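Local coordinates for protein beta-galactosidase (Trichoderma reesei, PDB 3OG2) that probably hydrolyses terminal non-reducing beta-D-galactose residues of beta-D-galactosides, as a glycoprotein enzyme of glycoside hydrolase family 35 built around a TIM-barrel domain, at residues A[354-367]-A[550-562]. Numbering follows the deposited sequence.
With MAN (alpha-D-mannopyranose), chain B; NAG (2-acetamido-2-deoxy-beta-D-glucopyranose), chain C; BMA (beta-D-mannopyranose), chain D.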
ATOM      1  N   ILE A 354      -0.999   6.598  11.651  1.00  7.27           N
ATOM      2  CA  ILE A 354       0.407   6.223  11.830  1.00  7.77           C
ATOM      3  C   ILE A 354       0.693   5.939  13.296  1.00  8.88           C
ATOM      4  O   ILE A 354       1.684   6.332  13.898  1.00 11.82           O
ATOM      5  CB  ILE A 354       1.323   7.334  11.289  1.00  7.50           C
ATOM      6  CG1 ILE A 354       1.015   8.719  11.902  1.00  9.44           C
ATOM      7  CG2 ILE A 354       1.215   7.337   9.768  1.00  9.01           C
ATOM      8  CD1 ILE A 354       2.086   9.734  11.594  1.00  9.42           C
ATOM      9  N   ASP A 355      -0.237   5.173  13.905  1.00  8.03           N
ATOM     10  CA  ASP A 355      -0.063   4.757  15.273  1.00  9.32           C
ATOM     11  C   ASP A 355       0.625   3.412  15.397  1.00 10.47           C
ATOM     12  O   ASP A 355       1.089   3.089  16.503  1.00 15.51           O
ATOM     13  CB  ASP A 355      -1.449   4.670  15.940  1.00 12.40           C
ATOM     14  CG  ASP A 355      -2.232   3.559  15.256  1.00 15.84           C
ATOM     15  OD1 ASP A 355      -2.528   3.588  14.071  1.00 12.09           O
ATOM     16  OD2 ASP A 355      -2.582   2.499  15.888  1.00 19.60           O
ATOM     17  N   ARG A 356       0.757   2.597  14.357  1.00  7.78           N
ATOM     18  CA  ARG A 356       1.406   1.269  14.558  1.00  7.97           C
ATOM     19  C   ARG A 356       2.856   1.475  14.943  1.00  7.95           C
ATOM     20  O   ARG A 356       3.547   2.370  14.400  1.00  8.43           O
ATOM     21  CB  ARG A 356       1.361   0.446  13.264  1.00  7.95           C
ATOM     22  CG  ARG A 356      -0.088  -0.028  12.991  1.00  7.99           C
ATOM     23  CD  ARG A 356      -0.121  -0.747  11.637  1.00  9.44           C
ATOM     24  NE  ARG A 356      -1.316  -1.602  11.543  1.00  7.78           N
ATOM     25  CZ  ARG A 356      -1.929  -1.929  10.426  1.00  7.10           C
ATOM     26  NH1 ARG A 356      -1.532  -1.474   9.239  1.00  8.22           N
ATOM     27  NH2 ARG A 356      -3.002  -2.741  10.483  1.00  8.59           N
ATOM     28  N   GLU A 357       3.341   0.647  15.884  1.00  8.36           N
ATOM     29  CA  GLU A 357       4.737   0.819  16.329  1.00  7.84           C
ATOM     30  C   GLU A 357       5.719   0.734  15.172  1.00  7.09           C
ATOM     31  O   GLU A 357       6.754   1.408  15.152  1.00  8.38           O
ATOM     32  CB  GLU A 357       5.046  -0.209  17.395  1.00  8.56           C
ATOM     33  CG  GLU A 357       6.411   0.069  18.058  1.00  9.91           C
ATOM     34  CD  GLU A 357       6.584  -0.543  19.452  1.00  9.26           C
ATOM     35  OE1 GLU A 357       5.569  -0.882  20.145  1.00  9.85           O
ATOM     36  OE2 GLU A 357       7.735  -0.671  19.886  1.00  9.16           O
ATOM     37  N   LYS A 358       5.375  -0.113  14.178  1.00  7.51           N
ATOM     38  CA  LYS A 358       6.286  -0.270  13.040  1.00  7.13           C
ATOM     39  C   LYS A 358       6.497   1.047  12.314  1.00  6.68           C
ATOM     40  O   LYS A 358       7.547   1.258  11.713  1.00  7.92           O
ATOM     41  CB  LYS A 358       5.807  -1.355  12.028  1.00  8.20           C
ATOM     42  CG  LYS A 358       4.397  -1.081  11.519  1.00  8.35           C
ATOM     43  CD  LYS A 358       3.896  -2.170  10.601  1.00  8.07           C
ATOM     44  CE  LYS A 358       4.739  -2.310   9.324  1.00  8.05           C
ATOM     45  NZ  LYS A 358       4.246  -3.465   8.494  1.00  7.75           N
ATOM     46  N   TYR A 359       5.568   1.983  12.329  1.00  6.82           N
ATOM     47  CA  TYR A 359       5.804   3.313  11.720  1.00  7.09           C
ATOM     48  C   TYR A 359       6.971   3.986  12.423  1.00  6.48           C
ATOM     49  O   TYR A 359       7.897   4.527  11.795  1.00  6.75           O
ATOM     50  CB  TYR A 359       4.499   4.158  11.775  1.00  7.36           C
ATOM     51  CG  TYR A 359       4.740   5.544  11.203  1.00  7.36           C
ATOM     52  CD1 TYR A 359       5.195   6.605  12.009  1.00  7.88           C
ATOM     53  CD2 TYR A 359       4.507   5.790   9.828  1.00  7.55           C
ATOM     54  CE1 TYR A 359       5.438   7.866  11.507  1.00  7.62           C
ATOM     55  CE2 TYR A 359       4.748   7.050   9.315  1.00  7.99           C
ATOM     56  CZ  TYR A 359       5.204   8.082  10.158  1.00  7.33           C
ATOM     57  OH  TYR A 359       5.453   9.350   9.700  1.00  8.88           O
ATOM     58  N   SER A 360       6.871   4.060  13.775  1.00  6.69           N
ATOM     59  CA  SER A 360       7.893   4.830  14.501  1.00  7.37           C
ATOM     60  C   SER A 360       9.250   4.168  14.391  1.00  6.73           C
ATOM     61  O   SER A 360      10.267   4.874  14.302  1.00  8.13           O
ATOM     62  CB  SER A 360       7.471   4.965  15.964  1.00  9.44           C
ATOM     63  OG  SER A 360       6.184   5.610  16.042  1.00  9.53           O
ATOM     64  N   GLU A 361       9.276   2.817  14.373  1.00  7.49           N
ATOM     65  CA  GLU A 361      10.581   2.138  14.191  1.00  7.41           C
ATOM     66  C   GLU A 361      11.150   2.426  12.805  1.00  7.83           C
ATOM     67  O   GLU A 361      12.353   2.633  12.659  1.00  8.13           O
ATOM     68  CB  GLU A 361      10.379   0.652  14.385  1.00  8.67           C
ATOM     69  CG  GLU A 361      11.581  -0.154  13.881  1.00 10.05           C
ATOM     70  CD  GLU A 361      12.919   0.126  14.531  1.00 12.99           C
ATOM     71  OE1 GLU A 361      12.904   0.340  15.782  1.00 14.33           O
ATOM     72  OE2 GLU A 361      14.019   0.111  13.870  1.00 14.21           O
ATOM     73  N   LEU A 362      10.282   2.467  11.775  1.00  6.80           N
ATOM     74  CA  LEU A 362      10.784   2.749  10.419  1.00  7.28           C
ATOM     75  C   LEU A 362      11.347   4.152  10.343  1.00  6.24           C
ATOM     76  O   LEU A 362      12.365   4.362   9.655  1.00  8.10           O
ATOM     77  CB  LEU A 362       9.643   2.520   9.442  1.00  7.02           C
ATOM     78  CG  LEU A 362       9.968   2.611   7.971  1.00  8.03           C
ATOM     79  CD1 LEU A 362      11.154   1.731   7.575  1.00 10.03           C
ATOM     80  CD2 LEU A 362       8.720   2.179   7.182  1.00  9.11           C
ATOM     81  N   LYS A 363      10.729   5.110  11.058  1.00  6.60           N
ATOM     82  CA  LYS A 363      11.275   6.475  11.086  1.00  7.08           C
ATOM     83  C   LYS A 363      12.667   6.495  11.687  1.00  6.49           C
ATOM     84  O   LYS A 363      13.521   7.250  11.246  1.00  7.45           O
ATOM     85  CB  LYS A 363      10.332   7.332  11.959  1.00  6.82           C
ATOM     86  CG  LYS A 363      10.822   8.760  12.128  1.00  7.13           C
ATOM     87  CD  LYS A 363       9.784   9.685  12.830  1.00  7.67           C
ATOM     88  CE  LYS A 363       9.448   9.092  14.220  1.00  8.84           C
ATOM     89  NZ  LYS A 363       8.559  10.043  14.961  1.00  8.64           N
ATOM     90  N   LEU A 364      12.957   5.675  12.723  1.00  7.10           N
ATOM     91  CA  LEU A 364      14.315   5.705  13.273  1.00  7.63           C
ATOM     92  C   LEU A 364      15.330   5.321  12.198  1.00  7.89           C
ATOM     93  O   LEU A 364      16.432   5.886  12.116  1.00  9.91           O
ATOM     94  CB  LEU A 364      14.435   4.722  14.427  1.00  8.60           C
ATOM     95  CG  LEU A 364      13.442   4.868  15.566  1.00  7.90           C
ATOM     96  CD1 LEU A 364      13.774   3.856  16.671  1.00 10.78           C
ATOM     97  CD2 LEU A 364      13.458   6.279  16.125  1.00 11.43           C
ATOM     98  N   GLN A 365      14.926   4.359  11.361  1.00  7.93           N
ATOM     99  CA  GLN A 365      15.853   3.888  10.313  1.00  8.27           C
ATOM    100  C   GLN A 365      16.003   4.879   9.182  1.00  7.16           C
ATOM    101  O   GLN A 365      17.125   5.114   8.710  1.00  9.01           O
ATOM    102  CB  GLN A 365      15.324   2.556   9.755  1.00 10.73           C
ATOM    103  CG  GLN A 365      15.277   1.438  10.827  1.00 12.23           C
ATOM    104  CD  GLN A 365      14.741   0.153  10.231  1.00 14.29           C
ATOM    105  OE1 GLN A 365      14.756  -0.082   9.011  1.00 16.19           O
ATOM    106  NE2 GLN A 365      14.237  -0.732  11.054  1.00 15.32           N
ATOM    107  N   GLY A 366      14.891   5.501   8.752  1.00  7.27           N
ATOM    108  CA  GLY A 366      15.015   6.494   7.685  1.00  7.22           C
ATOM    109  C   GLY A 366      15.823   7.713   8.108  1.00  7.11           C
ATOM    110  O   GLY A 366      16.653   8.250   7.347  1.00  7.78           O
ATOM    111  N   GLN A 367      15.589   8.163   9.354  1.00  6.82           N
ATOM    112  CA  GLN A 367      16.321   9.338   9.817  1.00  7.56           C
ATOM    113  C   GLN A 367      17.803   9.048   9.995  1.00  6.94           C
ATOM    114  O   GLN A 367      18.628   9.917   9.709  1.00  8.20           O
ATOM    115  CB  GLN A 367      15.684   9.842  11.115  1.00  9.61           C
ATOM    116  CG  GLN A 367      14.256  10.360  10.871  1.00  9.43           C
ATOM    117  CD  GLN A 367      14.228  11.546   9.958  1.00 10.06           C
ATOM    118  OE1 GLN A 367      15.106  12.305   9.657  1.00 11.01           O
ATOM    119  NE2 GLN A 367      13.000  11.731   9.411  1.00 11.63           N
ATOM    120  N   VAL A 550      18.614   9.033  24.589  1.00  9.07           N
ATOM    121  CA  VAL A 550      17.256   8.670  24.935  1.00  8.89           C
ATOM    122  C   VAL A 550      17.024   7.165  24.781  1.00  8.71           C
ATOM    123  O   VAL A 550      17.837   6.458  24.176  1.00 10.14           O
ATOM    124  CB  VAL A 550      16.239   9.435  24.052  1.00  9.57           C
ATOM    125  CG1 VAL A 550      16.364  10.937  24.310  1.00 12.45           C
ATOM    126  CG2 VAL A 550      16.412   9.117  22.569  1.00 11.01           C
ATOM    127  N   ASP A 551      15.885   6.690  25.323  1.00  9.35           N
ATOM    128  CA  ASP A 551      15.545   5.302  24.999  1.00  9.65           C
ATOM    129  C   ASP A 551      14.759   5.288  23.702  1.00  8.91           C
ATOM    130  O   ASP A 551      14.265   6.288  23.139  1.00 10.40           O
ATOM    131  CB  ASP A 551      14.821   4.637  26.148  1.00 10.88           C
ATOM    132  CG  ASP A 551      13.427   5.156  26.398  1.00 14.27           C
ATOM    133  OD1 ASP A 551      13.077   6.270  25.939  1.00 18.66           O
ATOM    134  OD2 ASP A 551      12.711   4.439  27.136  1.00 23.64           O
ATOM    135  N   ARG A 552      14.605   4.069  23.159  1.00  9.55           N
ATOM    136  CA  ARG A 552      13.927   3.898  21.868  1.00  9.22           C
ATOM    137  C   ARG A 552      12.530   4.454  21.883  1.00  8.64           C
ATOM    138  O   ARG A 552      12.097   5.109  20.940  1.00  9.50           O
ATOM    139  CB  ARG A 552      13.831   2.384  21.565  1.00 11.28           C
ATOM    140  CG  ARG A 552      13.173   2.160  20.224  1.00 12.23           C
ATOM    141  CD  ARG A 552      12.801   0.669  20.057  1.00 17.55           C
ATOM    142  NE  ARG A 552      13.981  -0.185  19.905  1.00 17.20           N
ATOM    143  CZ  ARG A 552      14.516  -1.076  20.706  1.00 17.90           C
ATOM    144  NH1 ARG A 552      14.014  -1.405  21.924  1.00 29.90           N
ATOM    145  NH2 ARG A 552      15.603  -1.686  20.268  1.00 18.71           N
ATOM    146  N   ASN A 553      11.772   4.178  22.954  1.00  9.94           N
ATOM    147  CA  ASN A 553      10.386   4.627  22.960  1.00  9.70           C
ATOM    148  C   ASN A 553      10.308   6.148  23.030  1.00  9.75           C
ATOM    149  O   ASN A 553       9.332   6.675  22.493  1.00 11.82           O
ATOM    150  CB  ASN A 553       9.624   3.973  24.118  1.00 11.08           C
ATOM    151  CG  ASN A 553       9.436   2.507  23.820  1.00 10.60           C
ATOM    152  OD1 ASN A 553      10.325   1.680  24.032  1.00 15.27           O
ATOM    153  ND2 ASN A 553       8.247   2.138  23.349  1.00 11.26           N
ATOM    154  N   SER A 554      11.285   6.821  23.620  1.00  9.65           N
ATOM    155  CA  SER A 554      11.301   8.293  23.507  1.00  9.67           C
ATOM    156  C   SER A 554      11.688   8.708  22.096  1.00  9.07           C
ATOM    157  O   SER A 554      11.096   9.662  21.547  1.00  9.99           O
ATOM    158  CB  SER A 554      12.323   8.850  24.487  1.00 10.03           C
ATOM    159  OG  SER A 554      11.866   8.624  25.789  1.00 14.06           O
ATOM    160  N   ALA A 555      12.675   8.033  21.486  1.00  8.87           N
ATOM    161  CA  ALA A 555      13.091   8.401  20.125  1.00  8.66           C
ATOM    162  C   ALA A 555      11.954   8.297  19.116  1.00  7.56           C
ATOM    163  O   ALA A 555      11.860   9.031  18.146  1.00  8.74           O
ATOM    164  CB  ALA A 555      14.214   7.466  19.653  1.00 10.83           C
ATOM    165  N   TYR A 556      11.013   7.385  19.358  1.00  7.88           N
ATOM    166  CA  TYR A 556       9.845   7.245  18.486  1.00  7.89           C
ATOM    167  C   TYR A 556       9.088   8.566  18.358  1.00  7.71           C
ATOM    168  O   TYR A 556       8.387   8.757  17.365  1.00  9.13           O
ATOM    169  CB  TYR A 556       8.876   6.273  19.136  1.00  8.84           C
ATOM    170  CG  TYR A 556       9.168   4.797  18.967  1.00  7.97           C
ATOM    171  CD1 TYR A 556      10.096   4.270  18.081  1.00  8.24           C
ATOM    172  CD2 TYR A 556       8.399   3.907  19.755  1.00  8.27           C
ATOM    173  CE1 TYR A 556      10.281   2.878  17.987  1.00  8.54           C
ATOM    174  CE2 TYR A 556       8.558   2.526  19.636  1.00  9.06           C
ATOM    175  CZ  TYR A 556       9.508   2.019  18.754  1.00  8.53           C
ATOM    176  OH  TYR A 556       9.662   0.659  18.634  1.00  8.93           O
ATOM    177  N   ASN A 557       9.199   9.454  19.342  1.00  7.56           N
ATOM    178  CA  ASN A 557       8.453  10.714  19.281  1.00  8.34           C
ATOM    179  C   ASN A 557       9.256  11.894  18.774  1.00  7.75           C
ATOM    180  O   ASN A 557       8.777  13.024  18.843  1.00  9.13           O
ATOM    181  CB  ASN A 557       7.928  11.056  20.716  1.00 10.91           C
ATOM    182  CG  ASN A 557       6.987   9.952  21.188  1.00 12.73           C
ATOM    183  OD1 ASN A 557       5.979   9.563  20.602  1.00 15.16           O
ATOM    184  ND2 ASN A 557       7.367   9.444  22.357  1.00 20.99           N
ATOM    185  N   TYR A 558      10.443  11.665  18.246  1.00  7.90           N
ATOM    186  CA  TYR A 558      11.235  12.739  17.641  1.00  7.53           C
ATOM    187  C   TYR A 558      11.016  12.789  16.120  1.00  6.66           C
ATOM    188  O   TYR A 558      10.682  11.763  15.488  1.00  7.47           O
ATOM    189  CB  TYR A 558      12.758  12.494  17.881  1.00  8.53           C
ATOM    190  CG  TYR A 558      13.250  12.867  19.260  1.00  8.35           C
ATOM    191  CD1 TYR A 558      12.787  12.182  20.413  1.00  9.96           C
ATOM    192  CD2 TYR A 558      14.198  13.859  19.475  1.00  9.81           C
ATOM    193  CE1 TYR A 558      13.270  12.531  21.676  1.00 10.34           C
ATOM    194  CE2 TYR A 558      14.682  14.220  20.742  1.00 10.37           C
ATOM    195  CZ  TYR A 558      14.196  13.528  21.826  1.00 10.11           C
ATOM    196  OH  TYR A 558      14.654  13.880  23.103  1.00 11.15           O
ATOM    197  N   TRP A 559      11.239  13.981  15.561  1.00  6.81           N
ATOM    198  CA  TRP A 559      10.938  14.248  14.171  1.00  6.70           C
ATOM    199  C   TRP A 559      12.026  15.136  13.628  1.00  6.32           C
ATOM    200  O   TRP A 559      12.606  15.941  14.374  1.00  7.61           O
ATOM    201  CB  TRP A 559       9.575  14.985  14.052  1.00  7.62           C
ATOM    202  CG  TRP A 559       8.450  14.219  14.665  1.00  6.97           C
ATOM    203  CD1 TRP A 559       8.012  14.356  15.956  1.00  7.46           C
ATOM    204  CD2 TRP A 559       7.633  13.217  14.074  1.00  6.92           C
ATOM    205  NE1 TRP A 559       6.948  13.494  16.199  1.00  7.36           N
ATOM    206  CE2 TRP A 559       6.713  12.775  15.051  1.00  7.30           C
ATOM    207  CE3 TRP A 559       7.606  12.625  12.786  1.00  7.24           C
ATOM    208  CZ2 TRP A 559       5.749  11.787  14.819  1.00  7.67           C
ATOM    209  CZ3 TRP A 559       6.641  11.648  12.579  1.00  6.63           C
ATOM    210  CH2 TRP A 559       5.736  11.231  13.547  1.00  7.58           C
ATOM    211  N   VAL A 560      12.281  15.030  12.319  1.00  7.04           N
ATOM    212  CA  VAL A 560      13.315  15.854  11.712  1.00  7.46           C
ATOM    213  C   VAL A 560      12.806  16.465  10.419  1.00  7.01           C
ATOM    214  O   VAL A 560      13.246  16.126   9.299  1.00  8.31           O
ATOM    215  CB  VAL A 560      14.602  15.047  11.454  1.00  7.32           C
ATOM    216  CG1 VAL A 560      15.759  15.992  11.146  1.00 10.07           C
ATOM    217  CG2 VAL A 560      14.978  14.144  12.632  1.00 10.20           C
ATOM    218  N   PRO A 561      11.874  17.413  10.509  1.00  7.01           N
ATOM    219  CA  PRO A 561      11.407  18.105   9.289  1.00  7.82           C
ATOM    220  C   PRO A 561      12.542  18.945   8.710  1.00  7.85           C
ATOM    221  O   PRO A 561      13.374  19.503   9.419  1.00  9.08           O
ATOM    222  CB  PRO A 561      10.256  19.010   9.849  1.00  8.79           C
ATOM    223  CG  PRO A 561      10.751  19.298  11.251  1.00  8.19           C
ATOM    224  CD  PRO A 561      11.269  17.951  11.732  1.00  7.75           C
ATOM    225  N   THR A 562      12.548  18.998   7.373  1.00  8.34           N
ATOM    226  CA  THR A 562      13.617  19.715   6.667  1.00  8.31           C
ATOM    227  C   THR A 562      13.212  21.172   6.447  1.00  8.48           C
ATOM    228  O   THR A 562      12.025  21.501   6.249  1.00 11.08           O
ATOM    229  CB  THR A 562      13.917  19.035   5.327  1.00  9.61           C
ATOM    230  OG1 THR A 562      12.712  19.017   4.522  1.00 10.86           O
ATOM    231  CG2 THR A 562      14.386  17.603   5.535  1.00 11.85           C
TER
HETATM  232  C1  MAN B   4       5.684  -0.967  23.493  1.00 10.14           C
HETATM  233  C2  MAN B   4       6.991  -1.616  23.063  1.00  9.51           C
HETATM  234  C3  MAN B   4       7.643  -2.238  24.323  1.00 10.54           C
HETATM  235  C4  MAN B   4       7.857  -1.132  25.387  1.00 11.80           C
HETATM  236  C5  MAN B   4       6.480  -0.520  25.735  1.00 12.71           C
HETATM  237  C6  MAN B   4       6.669   0.661  26.693  1.00 14.31           C
HETATM  238  O2  MAN B   4       7.832  -0.613  22.514  1.00 10.19           O
HETATM  239  O3  MAN B   4       8.954  -2.720  23.907  1.00 10.96           O
HETATM  240  O4  MAN B   4       8.397  -1.733  26.544  1.00 14.40           O
HETATM  241  O5  MAN B   4       5.911  -0.008  24.526  1.00 11.13           O
HETATM  242  O6  MAN B   4       5.382   1.121  27.135  1.00 22.44           O
HETATM  243  C1  NAG C   2       1.405   3.765  19.730  1.00 10.12           C
HETATM  244  C2  NAG C   2       2.740   3.382  20.356  1.00  9.46           C
HETATM  245  C3  NAG C   2       3.099   1.945  20.044  1.00  8.90           C
HETATM  246  C4  NAG C   2       1.944   1.023  20.470  1.00  9.80           C
HETATM  247  C5  NAG C   2       0.647   1.507  19.789  1.00  9.67           C
HETATM  248  C6  NAG C   2      -0.585   0.740  20.244  1.00 11.58           C
HETATM  249  C7  NAG C   2       4.223   5.345  20.427  1.00 10.63           C
HETATM  250  C8  NAG C   2       5.079   6.279  19.620  1.00 11.86           C
HETATM  251  N2  NAG C   2       3.779   4.267  19.791  1.00 10.18           N
HETATM  252  O3  NAG C   2       4.295   1.584  20.664  1.00 10.77           O
HETATM  253  O4  NAG C   2       2.251  -0.290  19.990  1.00  9.72           O
HETATM  254  O5  NAG C   2       0.426   2.865  20.211  1.00 10.03           O
HETATM  255  O6  NAG C   2      -0.685   0.717  21.657  1.00 15.42           O
HETATM  256  O7  NAG C   2       3.841   5.645  21.567  1.00 13.23           O
HETATM  257  C1  BMA D   3       2.010  -1.277  20.858  1.00 10.50           C
HETATM  258  C2  BMA D   3       2.275  -2.635  20.196  1.00 10.68           C
HETATM  259  C3  BMA D   3       2.067  -3.741  21.235  1.00 12.73           C
HETATM  260  C4  BMA D   3       2.953  -3.506  22.467  1.00 12.94           C
HETATM  261  C5  BMA D   3       2.666  -2.083  23.012  1.00 12.29           C
HETATM  262  C6  BMA D   3       3.483  -1.717  24.227  1.00 12.31           C
HETATM  263  O2  BMA D   3       3.596  -2.685  19.626  1.00 12.55           O
HETATM  264  O3  BMA D   3       2.449  -4.972  20.632  1.00 17.77           O
HETATM  265  O4  BMA D   3       2.559  -4.474  23.458  1.00 15.94           O
HETATM  266  O5  BMA D   3       2.927  -1.101  21.968  1.00 10.61           O
HETATM  267  O6  BMA D   3       4.881  -2.041  23.989  1.00 11.37           O
HETATM  268  O   HOH W   1       5.905   8.271  15.669  1.00 11.02           O
HETATM  269  O   HOH W   2      11.548  -1.183  17.482  1.00 12.72           O
HETATM  270  O   HOH W   3      15.063   0.231  17.609  1.00 23.69           O
HETATM  271  O   HOH W   4      12.144  14.117   7.633  1.00 10.66           O
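The ring of Y556 lies between S360 CB, in CH-pi contact over one face, and R552 O over the opposite face, while E357 OE2 sits in plane at its edge. The indole of W559 carries the ammonium of K363 over one face: NZ stands 3.1 Å from the centroid of the W559 six-membered ring, 5° off the normal, a cation-pi contact over the ring centre. Y359 OH, bonded to the carbonyl of K64, meets the indole in plane at its edge. K363 reaches this place with CG anti to the backbone N (chi1 177°) and a bend at chi3. There NZ donates to Y556 O at 2.7 Å and to Y558 O at 2.8 Å, 41° above the carbonyl plane of Y556, off its lone pairs, and tilted from that of Y558. L364 completes the packing, with CD2 3.8 Å from A555 CB and CD1 obliquely 3.9 Å from Y556 CE1.

E357 receives Y556 OH on the anti lone pair of OE2 at 2.7 Å. The same oxygen accepts from alpha-mannose O2, itself bound by N553 ND2 at 2.9 Å, and OE1 takes a bond from O2 of the beta-mannose. An alanine in place of Y556 would probably leave E357 OE2 without its tyrosine donor and S360 CB without the ring face it packs on. Two waters tie E361 OE1 across the contact, one donating also to Y556 OH, the other accepting from R552 NE; R552 also salt-bridges D449.

Helix 357-370 of the TIM-barrel region meets helix 552-555, the A555-Y558 type I turn and strand 558-559, with a protein-attached glycan against E357 and N553. It exemplifies how buried charges are probably paid for by several neutral partners: two carbonyls and an aromatic face, or tyrosine and sugar hydroxyls.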